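Local atomic coordinates of peptidoglycan-N-acetylmuramic acid deacetylase PdaA (Bacillus subtilis, PDB entry 1NY1), a protein that removes the acetyl group from N-acetylmuramic acid residues of peptidoglycan, a step toward the muramic delta-lactam of the spore cortex, and is required for germination. Residues L62-K67 against A208-I213; K43-T48 against Q219-K224; H101-P106 against L120-E125; Y32-L37 against Y159-W164. One frame throughout, in Å; residues are numbered along the deposited sequence.

Contact 1. Residues L62-K67 against A208-I213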
# COMPACT_ATOMS: atom_id res chain seq x y z
N LEU A 62 4.56 8.35 11.18
CA LEU A 62 5.96 7.98 11.08
C LEU A 62 6.55 7.78 12.48
O LEU A 62 7.36 6.87 12.68
CB LEU A 62 6.74 9.04 10.30
CG LEU A 62 6.49 9.04 8.78
CD1 LEU A 62 7.11 10.27 8.14
CD2 LEU A 62 7.07 7.76 8.17
N ASP A 63 6.14 8.60 13.45
CA ASP A 63 6.65 8.47 14.82
C ASP A 63 6.20 7.14 15.42
O ASP A 63 6.96 6.46 16.11
CB ASP A 63 6.15 9.62 15.71
CG ASP A 63 6.71 10.97 15.30
OD1 ASP A 63 7.78 11.03 14.67
OD2 ASP A 63 6.07 11.99 15.64
N VAL A 64 4.94 6.78 15.16
CA VAL A 64 4.38 5.53 15.67
C VAL A 64 5.12 4.32 15.09
O VAL A 64 5.44 3.37 15.80
CB VAL A 64 2.87 5.44 15.34
CG1 VAL A 64 2.33 4.04 15.64
CG2 VAL A 64 2.11 6.48 16.16
N LEU A 65 5.39 4.36 13.78
CA LEU A 65 6.09 3.26 13.14
C LEU A 65 7.52 3.13 13.68
O LEU A 65 8.04 2.02 13.81
CB LEU A 65 6.11 3.45 11.62
CG LEU A 65 4.74 3.31 10.94
CD1 LEU A 65 4.86 3.67 9.47
CD2 LEU A 65 4.23 1.87 11.09
N LYS A 66 8.15 4.26 13.99
CA LYS A 66 9.50 4.25 14.52
C LYS A 66 9.48 3.66 15.93
O LYS A 66 10.33 2.83 16.28
CB LYS A 66 10.06 5.67 14.58
CG LYS A 66 11.48 5.76 15.10
CD LYS A 66 11.95 7.19 15.19
CE LYS A 66 13.34 7.26 15.78
NZ LYS A 66 13.76 8.67 16.06
N LYS A 67 8.52 4.09 16.73
CA LYS A 67 8.37 3.61 18.10
C LYS A 67 8.25 2.08 18.15
O LYS A 67 8.83 1.44 19.02
CB LYS A 67 7.12 4.23 18.74
CG LYS A 67 6.67 3.54 20.01
CD LYS A 67 5.32 4.06 20.47
CE LYS A 67 4.69 3.10 21.48
NZ LYS A 67 3.28 3.48 21.80
N ALA A 208 -4.85 5.30 16.36
CA ALA A 208 -5.48 4.01 16.14
C ALA A 208 -4.41 3.00 15.74
O ALA A 208 -4.40 1.87 16.24
CB ALA A 208 -6.55 4.11 15.05
N LEU A 209 -3.51 3.40 14.86
CA LEU A 209 -2.43 2.52 14.40
C LEU A 209 -1.52 2.13 15.56
O LEU A 209 -1.08 0.98 15.67
CB LEU A 209 -1.61 3.20 13.30
CG LEU A 209 -0.43 2.41 12.72
CD1 LEU A 209 -0.94 1.16 11.99
CD2 LEU A 209 0.33 3.30 11.74
N ASP A 210 -1.22 3.10 16.43
CA ASP A 210 -0.37 2.86 17.59
C ASP A 210 -1.00 1.73 18.43
O ASP A 210 -0.32 0.76 18.78
CB ASP A 210 -0.25 4.16 18.40
CG ASP A 210 0.81 4.08 19.49
OD1 ASP A 210 1.48 3.03 19.65
OD2 ASP A 210 0.96 5.10 20.19
N ASP A 211 -2.29 1.86 18.74
CA ASP A 211 -2.99 0.86 19.54
C ASP A 211 -3.10 -0.48 18.83
O ASP A 211 -2.95 -1.54 19.45
CB ASP A 211 -4.41 1.33 19.89
CG ASP A 211 -4.42 2.54 20.81
OD1 ASP A 211 -3.34 2.96 21.27
OD2 ASP A 211 -5.52 3.06 21.09
N ALA A 212 -3.36 -0.44 17.53
CA ALA A 212 -3.50 -1.65 16.73
C ALA A 212 -2.20 -2.45 16.71
O ALA A 212 -2.22 -3.67 16.89
CB ALA A 212 -3.92 -1.30 15.31
N ILE A 213 -1.08 -1.78 16.48
CA ILE A 213 0.20 -2.49 16.45
C ILE A 213 0.48 -3.08 17.83
O ILE A 213 0.84 -4.25 17.95
CB ILE A 213 1.36 -1.57 16.04
CG1 ILE A 213 1.18 -1.12 14.59
CG2 ILE A 213 2.69 -2.31 16.19
CD1 ILE A 213 2.17 -0.07 14.16
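Leu209 begins the contact on helix 205-219 by sending one methyl, CD2, to within 4.2 Å of CD2 of Leu65. Its CG also stands opposite Val64 CG1, and two leucines with a valine suit this side, where helix 58-67 and helix 205-219 both rest on Leu47 and Phe49 of strand 44-51. The next residue, Asp210, offers its backbone as much as its side chain: Val64 CG1 lies 3.5 Å from Asp210 CA, and CG2 touches Asp210 CB. Valine, short and branched at CB, suits the close approach of the helix axes, 9.6 Å. The two helices run nearly parallel, 18° apart, as expected of neighbouring outer helices around the central parallel strands of the NodB fold, a distorted beta/alpha barrel. The carboxylate of Asp210 is carried to the outer side of the interface, with CG anti to the backbone N (chi1 -170°). There an extended Lys67 reaches across it at about a right angle, and NZ meets OD1 of Asp210 on its syn lone pair at 2.8 Å in a salt bridge. The second contact, to OD2, is weak, while OD1 also receives a hydrogen bond from His68 NE2. Ile213, a turn after Leu209, returns to the apolar side; its CD1 lies 4.2 Å from Leu65 CD2, the two side chains crossing at about a right angle.

Contact 2. Residues K43-T48 against Q219-K224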
# COMPACT_ATOMS: atom_id res chain seq x y z
N LYS A 43 1.76 -15.74 11.43
CA LYS A 43 1.04 -14.55 11.90
C LYS A 43 1.85 -13.29 11.64
O LYS A 43 2.47 -12.73 12.54
CB LYS A 43 0.72 -14.67 13.40
CG LYS A 43 -0.26 -15.79 13.73
CD LYS A 43 -0.52 -15.93 15.23
CE LYS A 43 -1.60 -14.98 15.73
NZ LYS A 43 -1.98 -15.30 17.14
N THR A 44 1.81 -12.86 10.38
CA THR A 44 2.54 -11.69 9.93
C THR A 44 1.60 -10.74 9.20
O THR A 44 0.67 -11.18 8.52
CB THR A 44 3.67 -12.09 8.97
OG1 THR A 44 4.60 -12.93 9.66
CG2 THR A 44 4.39 -10.86 8.43
N ILE A 45 1.84 -9.45 9.38
CA ILE A 45 1.06 -8.40 8.73
C ILE A 45 2.04 -7.44 8.06
O ILE A 45 3.12 -7.17 8.60
CB ILE A 45 0.21 -7.63 9.76
CG1 ILE A 45 -0.94 -8.52 10.26
CG2 ILE A 45 -0.34 -6.34 9.15
CD1 ILE A 45 -1.65 -7.98 11.50
N TYR A 46 1.67 -6.96 6.88
CA TYR A 46 2.51 -6.03 6.11
C TYR A 46 1.72 -4.73 6.01
O TYR A 46 0.63 -4.70 5.43
CB TYR A 46 2.77 -6.57 4.70
CG TYR A 46 3.21 -8.02 4.68
CD1 TYR A 46 4.56 -8.36 4.71
CD2 TYR A 46 2.27 -9.05 4.69
CE1 TYR A 46 4.97 -9.69 4.76
CE2 TYR A 46 2.66 -10.38 4.74
CZ TYR A 46 4.00 -10.70 4.78
OH TYR A 46 4.39 -12.01 4.87
N LEU A 47 2.25 -3.65 6.56
CA LEU A 47 1.55 -2.37 6.50
C LEU A 47 1.91 -1.57 5.25
O LEU A 47 3.08 -1.43 4.92
CB LEU A 47 1.88 -1.53 7.74
CG LEU A 47 1.46 -2.11 9.10
CD1 LEU A 47 1.86 -1.16 10.22
CD2 LEU A 47 -0.05 -2.34 9.11
N THR A 48 0.89 -1.07 4.56
CA THR A 48 1.10 -0.23 3.38
C THR A 48 0.16 0.96 3.52
O THR A 48 -0.89 0.88 4.16
CB THR A 48 0.81 -0.95 2.03
OG1 THR A 48 -0.60 -1.04 1.82
CG2 THR A 48 1.42 -2.35 2.01
N GLN A 219 -0.91 -10.20 20.52
CA GLN A 219 -1.60 -11.39 20.05
C GLN A 219 -0.64 -12.39 19.42
O GLN A 219 -0.98 -13.56 19.24
CB GLN A 219 -2.67 -11.04 19.01
CG GLN A 219 -3.90 -10.37 19.56
CD GLN A 219 -4.93 -10.11 18.48
OE1 GLN A 219 -5.23 -10.99 17.66
NE2 GLN A 219 -5.48 -8.90 18.46
N GLY A 220 0.55 -11.93 19.06
CA GLY A 220 1.52 -12.82 18.46
C GLY A 220 1.83 -12.52 17.00
O GLY A 220 2.46 -13.33 16.32
N TYR A 221 1.38 -11.36 16.52
CA TYR A 221 1.63 -10.95 15.14
C TYR A 221 2.97 -10.24 15.02
O TYR A 221 3.41 -9.55 15.94
CB TYR A 221 0.54 -9.99 14.64
CG TYR A 221 -0.70 -10.65 14.10
CD1 TYR A 221 -0.72 -11.17 12.81
CD2 TYR A 221 -1.85 -10.76 14.88
CE1 TYR A 221 -1.87 -11.79 12.30
CE2 TYR A 221 -3.00 -11.38 14.38
CZ TYR A 221 -3.00 -11.89 13.10
OH TYR A 221 -4.12 -12.52 12.61
N THR A 222 3.61 -10.42 13.87
CA THR A 222 4.88 -9.79 13.55
C THR A 222 4.62 -8.94 12.31
O THR A 222 3.91 -9.38 11.40
CB THR A 222 5.98 -10.83 13.22
OG1 THR A 222 6.35 -11.53 14.42
CG2 THR A 222 7.21 -10.16 12.63
N PHE A 223 5.17 -7.74 12.27
CA PHE A 223 5.00 -6.83 11.14
C PHE A 223 6.24 -6.83 10.25
O PHE A 223 7.34 -6.56 10.72
CB PHE A 223 4.72 -5.41 11.63
CG PHE A 223 3.39 -5.25 12.29
CD1 PHE A 223 2.26 -4.93 11.54
CD2 PHE A 223 3.25 -5.48 13.66
CE1 PHE A 223 1.01 -4.82 12.15
CE2 PHE A 223 2.00 -5.38 14.27
CZ PHE A 223 0.87 -5.05 13.52
N LYS A 224 6.05 -7.13 8.97
CA LYS A 224 7.16 -7.14 8.03
C LYS A 224 6.87 -6.19 6.87
O LYS A 224 5.74 -5.73 6.72
CB LYS A 224 7.39 -8.56 7.50
CG LYS A 224 7.83 -9.56 8.57
CD LYS A 224 8.11 -10.93 7.97
CE LYS A 224 8.59 -11.92 9.03
NZ LYS A 224 8.80 -13.28 8.46
O HOH W 1 4.52 -13.92 14.46
O HOH W 2 -4.49 -13.73 17.73
O HOH W 3 4.78 -3.63 7.98
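Tyr221 is gripped on both faces: Ile45 CD1 sits over one, 3.9 Å from the ring centroid in a CH-pi contact, and Lys43 CE lies over the opposite one. Phe223 continues this tightly packed face, its CE1 3.6 Å from Ile45 CG2 and its CD1 against Leu47 CG, with Leu216 packed on Ile45 and both rings. Behind these side chains strands 44-51 and 222-224 pair in parallel. Thr222 N bonds to Lys43 O, Ile45 N to Thr222 O and Lys224 N to Ile45 O. On the other face Thr44 CG2 rests on the aliphatic part of Lys224, whose NZ goes to Glu42 and Glu232.

The ends are looser and wetter. One water joins Leu47 N to Lys224 O. At the other end Lys43 bends at chi3 (84°), bringing NZ within 2.9 Å of Gln219 O, from above the carbonyl plane; a water links NZ to Gln219 OE1. Gly220 closes helix 205-219 in a Schellman motif, at a positive phi where a side chain would hit the preceding carbonyl oxygen. The lysine's charge thus probably complements the helix dipole, while directional backbone bonds set the parallel register and aromatic packing buries one face of it.

Contact 3. Residues H101-P106 against L120-E125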
# COMPACT_ATOMS: atom_id res chain seq x y z
N HIS A 101 2.44 5.49 -6.76
CA HIS A 101 0.99 5.59 -6.90
C HIS A 101 0.65 6.44 -8.12
O HIS A 101 -0.46 6.98 -8.24
CB HIS A 101 0.36 6.20 -5.64
CG HIS A 101 -1.04 5.74 -5.38
ND1 HIS A 101 -1.85 6.33 -4.44
CD2 HIS A 101 -1.76 4.75 -5.94
CE1 HIS A 101 -3.02 5.71 -4.43
NE2 HIS A 101 -2.99 4.75 -5.33
N SER A 102 1.62 6.55 -9.03
CA SER A 102 1.52 7.32 -10.27
C SER A 102 1.56 8.81 -9.99
O SER A 102 1.15 9.26 -8.91
CB SER A 102 0.24 6.98 -11.04
OG SER A 102 -0.82 7.84 -10.69
N PHE A 103 2.03 9.58 -10.96
CA PHE A 103 2.14 11.01 -10.77
C PHE A 103 0.83 11.76 -10.65
O PHE A 103 0.63 12.50 -9.68
CB PHE A 103 2.97 11.62 -11.90
CG PHE A 103 3.57 12.94 -11.54
CD1 PHE A 103 2.83 14.11 -11.64
CD2 PHE A 103 4.87 13.01 -11.04
CE1 PHE A 103 3.36 15.33 -11.23
CE2 PHE A 103 5.41 14.21 -10.63
CZ PHE A 103 4.66 15.38 -10.72
N HIS A 104 -0.07 11.57 -11.62
CA HIS A 104 -1.36 12.26 -11.60
C HIS A 104 -2.51 11.39 -11.10
O HIS A 104 -3.67 11.80 -11.15
CB HIS A 104 -1.69 12.78 -13.00
CG HIS A 104 -0.69 13.76 -13.53
ND1 HIS A 104 0.25 13.44 -14.48
CD2 HIS A 104 -0.48 15.07 -13.22
CE1 HIS A 104 1.00 14.50 -14.74
NE2 HIS A 104 0.57 15.50 -13.99
N HIS A 105 -2.18 10.20 -10.62
CA HIS A 105 -3.18 9.27 -10.09
C HIS A 105 -4.35 9.09 -11.06
O HIS A 105 -5.52 9.14 -10.67
CB HIS A 105 -3.68 9.78 -8.73
CG HIS A 105 -4.41 8.76 -7.93
ND1 HIS A 105 -5.78 8.60 -7.98
CD2 HIS A 105 -3.96 7.82 -7.06
CE1 HIS A 105 -6.14 7.62 -7.17
NE2 HIS A 105 -5.05 7.13 -6.60
N PRO A 106 -4.05 8.85 -12.36
CA PRO A 106 -5.12 8.66 -13.34
C PRO A 106 -5.54 7.20 -13.45
O PRO A 106 -4.99 6.33 -12.79
CB PRO A 106 -4.46 9.15 -14.62
CG PRO A 106 -3.09 8.56 -14.48
CD PRO A 106 -2.73 8.84 -13.01
N LEU A 120 4.72 6.83 -14.20
CA LEU A 120 5.45 6.15 -13.14
C LEU A 120 6.87 6.68 -12.95
O LEU A 120 7.28 6.96 -11.82
CB LEU A 120 5.49 4.64 -13.41
CG LEU A 120 4.13 3.96 -13.59
CD1 LEU A 120 4.32 2.46 -13.74
CD2 LEU A 120 3.25 4.26 -12.39
N ASP A 121 7.61 6.84 -14.03
CA ASP A 121 8.98 7.33 -13.91
C ASP A 121 9.04 8.70 -13.25
O ASP A 121 9.95 8.97 -12.47
CB ASP A 121 9.68 7.41 -15.26
CG ASP A 121 11.08 7.97 -15.14
OD1 ASP A 121 11.93 7.33 -14.49
OD2 ASP A 121 11.34 9.07 -15.68
N SER A 122 8.09 9.57 -13.57
CA SER A 122 8.07 10.91 -13.02
C SER A 122 8.06 10.90 -11.49
O SER A 122 8.68 11.76 -10.85
CB SER A 122 6.88 11.70 -13.56
OG SER A 122 5.64 11.05 -13.31
N VAL A 123 7.37 9.94 -10.89
CA VAL A 123 7.32 9.86 -9.43
C VAL A 123 8.71 9.51 -8.89
O VAL A 123 9.22 10.18 -7.99
CB VAL A 123 6.30 8.80 -8.94
CG1 VAL A 123 6.35 8.68 -7.42
CG2 VAL A 123 4.90 9.21 -9.38
N ASN A 124 9.33 8.48 -9.46
CA ASN A 124 10.66 8.06 -9.03
C ASN A 124 11.67 9.19 -9.23
O ASN A 124 12.54 9.42 -8.39
CB ASN A 124 11.10 6.82 -9.83
CG ASN A 124 10.27 5.60 -9.51
OD1 ASN A 124 10.21 4.65 -10.29
ND2 ASN A 124 9.62 5.61 -8.35
N GLU A 125 11.53 9.89 -10.36
CA GLU A 125 12.41 11.01 -10.69
C GLU A 125 12.40 12.04 -9.56
O GLU A 125 13.45 12.43 -9.05
CB GLU A 125 11.95 11.66 -12.00
CG GLU A 125 12.64 12.98 -12.37
CD GLU A 125 13.91 12.82 -13.18
OE1 GLU A 125 14.33 11.67 -13.44
OE2 GLU A 125 14.51 13.85 -13.55
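Phe103 and Ser122 meet at close quarters, the serine hydroxyl lying against the root of the aromatic side chain. Ser122 OG is 3.1 Å from Phe103 CB and as near to the ring atom CD2, approaching the ring obliquely. This oxygen does not depend on the phenylalanine: its chi1 of 57° turns it back along its own helix, where it bonds to Asp118 O. A small hydroxyl that satisfies itself this way lets an aromatic group lie close to helix 113-131. Phe103 takes up the place with CG anti to its amide nitrogen (chi1 -158°), an arrangement that leaves its ring edge near Val123 N, in the ring plane. Another part of its rim, CD1, stands 3.5 Å above the centre of the His104 ring, and His104 is itself held by Glu119.

Beside the ring the helix meets the loop backbone. Val123 CG2 lies against the peptide between Ser102 and Phe103, 3.3 Å from Phe103 N; a compact branched side chain suits so close an approach. Leu120 adds CD2 at 4.1 Å from Ser102 CA, while its carbonyl is bound by Asn100 ND2. The helix thus supports the turn from behind, and on the far side of that turn His105 sets CD2 over the centre of the His101 ring, edge on face. Both histidines are assigned as ligands of a divalent metal cation. Their spacing and the intervening serine match the His-Ser/Thr-x-x-His motif of the NodB-type, family 4 carbohydrate esterases, whose metal-binding loop this is.

Contact 4. Residues Y32-L37 against Y159-W164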
# COMPACT_ATOMS: atom_id res chain seq x y z
N TYR A 32 0.91 -12.29 -13.63
CA TYR A 32 1.75 -11.09 -13.70
C TYR A 32 2.49 -10.81 -12.40
O TYR A 32 2.95 -9.69 -12.17
CB TYR A 32 0.88 -9.90 -14.11
CG TYR A 32 0.33 -10.03 -15.52
CD1 TYR A 32 1.15 -9.84 -16.63
CD2 TYR A 32 -0.99 -10.41 -15.74
CE1 TYR A 32 0.68 -10.03 -17.92
CE2 TYR A 32 -1.48 -10.62 -17.03
CZ TYR A 32 -0.64 -10.42 -18.12
OH TYR A 32 -1.11 -10.64 -19.39
N ASP A 33 2.60 -11.82 -11.55
CA ASP A 33 3.30 -11.71 -10.28
C ASP A 33 2.72 -10.72 -9.27
O ASP A 33 3.35 -10.44 -8.25
CB ASP A 33 4.77 -11.34 -10.51
CG ASP A 33 5.52 -12.39 -11.29
OD1 ASP A 33 5.43 -13.58 -10.91
OD2 ASP A 33 6.20 -12.04 -12.27
N ALA A 34 1.52 -10.21 -9.53
CA ALA A 34 0.90 -9.27 -8.60
C ALA A 34 0.37 -10.07 -7.41
O ALA A 34 0.11 -11.26 -7.54
CB ALA A 34 -0.24 -8.53 -9.28
N PHE A 35 0.22 -9.43 -6.26
CA PHE A 35 -0.28 -10.14 -5.08
C PHE A 35 -1.06 -9.23 -4.15
O PHE A 35 -0.99 -8.01 -4.26
CB PHE A 35 0.88 -10.79 -4.32
CG PHE A 35 1.96 -9.83 -3.93
CD1 PHE A 35 1.84 -9.05 -2.78
CD2 PHE A 35 3.09 -9.68 -4.73
CE1 PHE A 35 2.82 -8.13 -2.44
CE2 PHE A 35 4.08 -8.76 -4.39
CZ PHE A 35 3.95 -7.98 -3.25
N TYR A 36 -1.82 -9.83 -3.24
CA TYR A 36 -2.60 -9.06 -2.28
C TYR A 36 -2.42 -9.62 -0.87
O TYR A 36 -2.96 -9.08 0.09
CB TYR A 36 -4.08 -9.05 -2.65
CG TYR A 36 -4.75 -10.40 -2.78
CD1 TYR A 36 -4.64 -11.14 -3.96
CD2 TYR A 36 -5.57 -10.89 -1.77
CE1 TYR A 36 -5.35 -12.33 -4.13
CE2 TYR A 36 -6.29 -12.08 -1.92
CZ TYR A 36 -6.17 -12.79 -3.11
OH TYR A 36 -6.91 -13.93 -3.29
N LEU A 37 -1.66 -10.71 -0.78
CA LEU A 37 -1.37 -11.35 0.49
C LEU A 37 0.10 -11.74 0.56
O LEU A 37 0.75 -11.94 -0.47
CB LEU A 37 -2.22 -12.62 0.66
CG LEU A 37 -3.71 -12.46 0.98
CD1 LEU A 37 -4.43 -13.77 0.72
CD2 LEU A 37 -3.89 -12.01 2.42
N TYR A 159 7.75 -3.21 -12.81
CA TYR A 159 6.95 -2.95 -11.62
C TYR A 159 6.21 -4.15 -11.07
O TYR A 159 5.66 -4.98 -11.81
CB TYR A 159 5.94 -1.83 -11.90
CG TYR A 159 6.54 -0.45 -11.82
CD1 TYR A 159 6.68 0.19 -10.59
CD2 TYR A 159 6.98 0.20 -12.96
CE1 TYR A 159 7.25 1.46 -10.50
CE2 TYR A 159 7.57 1.47 -12.89
CZ TYR A 159 7.70 2.09 -11.66
OH TYR A 159 8.27 3.34 -11.57
N GLN A 160 6.21 -4.23 -9.75
CA GLN A 160 5.52 -5.29 -9.04
C GLN A 160 4.25 -4.60 -8.54
O GLN A 160 4.33 -3.61 -7.82
CB GLN A 160 6.36 -5.73 -7.84
CG GLN A 160 5.88 -7.00 -7.20
CD GLN A 160 6.25 -8.22 -8.02
OE1 GLN A 160 5.65 -9.28 -7.87
NE2 GLN A 160 7.24 -8.07 -8.89
N THR A 161 3.09 -5.10 -8.95
CA THR A 161 1.84 -4.49 -8.52
C THR A 161 1.41 -5.07 -7.18
O THR A 161 1.31 -6.29 -7.03
CB THR A 161 0.73 -4.68 -9.58
OG1 THR A 161 1.09 -3.95 -10.76
CG2 THR A 161 -0.61 -4.17 -9.06
N VAL A 162 1.16 -4.19 -6.22
CA VAL A 162 0.77 -4.60 -4.87
C VAL A 162 -0.65 -4.17 -4.53
O VAL A 162 -0.97 -2.98 -4.50
CB VAL A 162 1.74 -3.97 -3.83
CG1 VAL A 162 1.41 -4.47 -2.44
CG2 VAL A 162 3.18 -4.29 -4.20
N PHE A 163 -1.52 -5.15 -4.28
CA PHE A 163 -2.89 -4.86 -3.91
C PHE A 163 -3.00 -4.91 -2.39
O PHE A 163 -2.06 -4.53 -1.70
CB PHE A 163 -3.85 -5.85 -4.58
CG PHE A 163 -3.95 -5.66 -6.06
CD1 PHE A 163 -4.52 -4.50 -6.58
CD2 PHE A 163 -3.44 -6.60 -6.94
CE1 PHE A 163 -4.58 -4.29 -7.96
CE2 PHE A 163 -3.49 -6.40 -8.32
CZ PHE A 163 -4.06 -5.24 -8.82
N TRP A 164 -4.13 -5.38 -1.87
CA TRP A 164 -4.28 -5.44 -0.42
C TRP A 164 -5.34 -6.45 0.00
O TRP A 164 -6.12 -6.92 -0.83
CB TRP A 164 -4.62 -4.05 0.14
CG TRP A 164 -5.90 -3.47 -0.40
CD1 TRP A 164 -7.14 -3.55 0.16
CD2 TRP A 164 -6.05 -2.75 -1.63
NE1 TRP A 164 -8.07 -2.92 -0.66
CE2 TRP A 164 -7.43 -2.43 -1.76
CE3 TRP A 164 -5.16 -2.34 -2.64
CZ2 TRP A 164 -7.93 -1.72 -2.86
CZ3 TRP A 164 -5.67 -1.64 -3.73
CH2 TRP A 164 -7.04 -1.34 -3.83
O HOH W 4 3.00 -7.53 -10.57
O HOH W 5 5.65 -8.18 -11.61
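Phe35 and Val162 form a single backbone bridge between two segments whose touching parts run 20° apart, with a good bond from Phe163 N to Phe35 O (2.9 Å, 167° at the hydrogen) and a weak one from Phe35 N to Thr161 O. Side by side with Val162, the Phe35 ring touches both valine methyls with its far end: CZ lies 3.9 Å from CG2, and CE1 meets CG1. Its CG sits between the amide nitrogen and the carbonyl carbon (chi1 55°), which swings a ring on a CB that points away back over the other segment, with Thr161 O over one ring face. Gln160 joins with its aliphatic part, CG being 3.8 Å from Phe35 CE2, and Met230 of helix 226-234 closes over both residues.

The bridge fastens the N-terminal arm of the deacetylase to the end of strand 160-161, whose other edge pairs with strand 138-139. Asp33, at positive phi, ends helix 23-31 in a Schellman motif, and the chain then extends along its new neighbour. A water spans the widening gap there, donating to Tyr32 O and accepting from Thr161 N.

Away from the Phe35 ring, Ala34 and Tyr36 meet Phe163. Ala34 CB, small enough to let the backbones come close, touches both Thr161 CB and the Phe163 ring, 4.0 Å from Phe163 CE2. Tyr36 CB packs 3.7 Å from Phe163 CB and also touches Trp164 O. Trp164 N is buried here without a partner in the model. Trp8 stacks on Phe163 and meets Trp164 edge to face; the Trp164 side chain lies about 6 Å from that of Asp50, the probable catalytic base.

In the fold
From the N terminus, residues 32-37 come first and wait for 159-164, so contact 4 closes a loop of 121 residues. Before it closes, strand 44-51 and helix 58-67 have opened contacts 2 and 1, whose partners lie further on; both therefore cross contact 4. Contact 3 is the short loop, 101-106 to 120-125, lying within all the others. Its helix meets contact 4 where Asn124 bonds to the Tyr159 hydroxyl. Late in the chain helix 205-219 closes contact 1, and strand 222-224 then closes contact 2 around it. These two share a core, Leu47 touching Leu65, Leu209 and Ile213, and contact 2 joins the two ends of the NodB region.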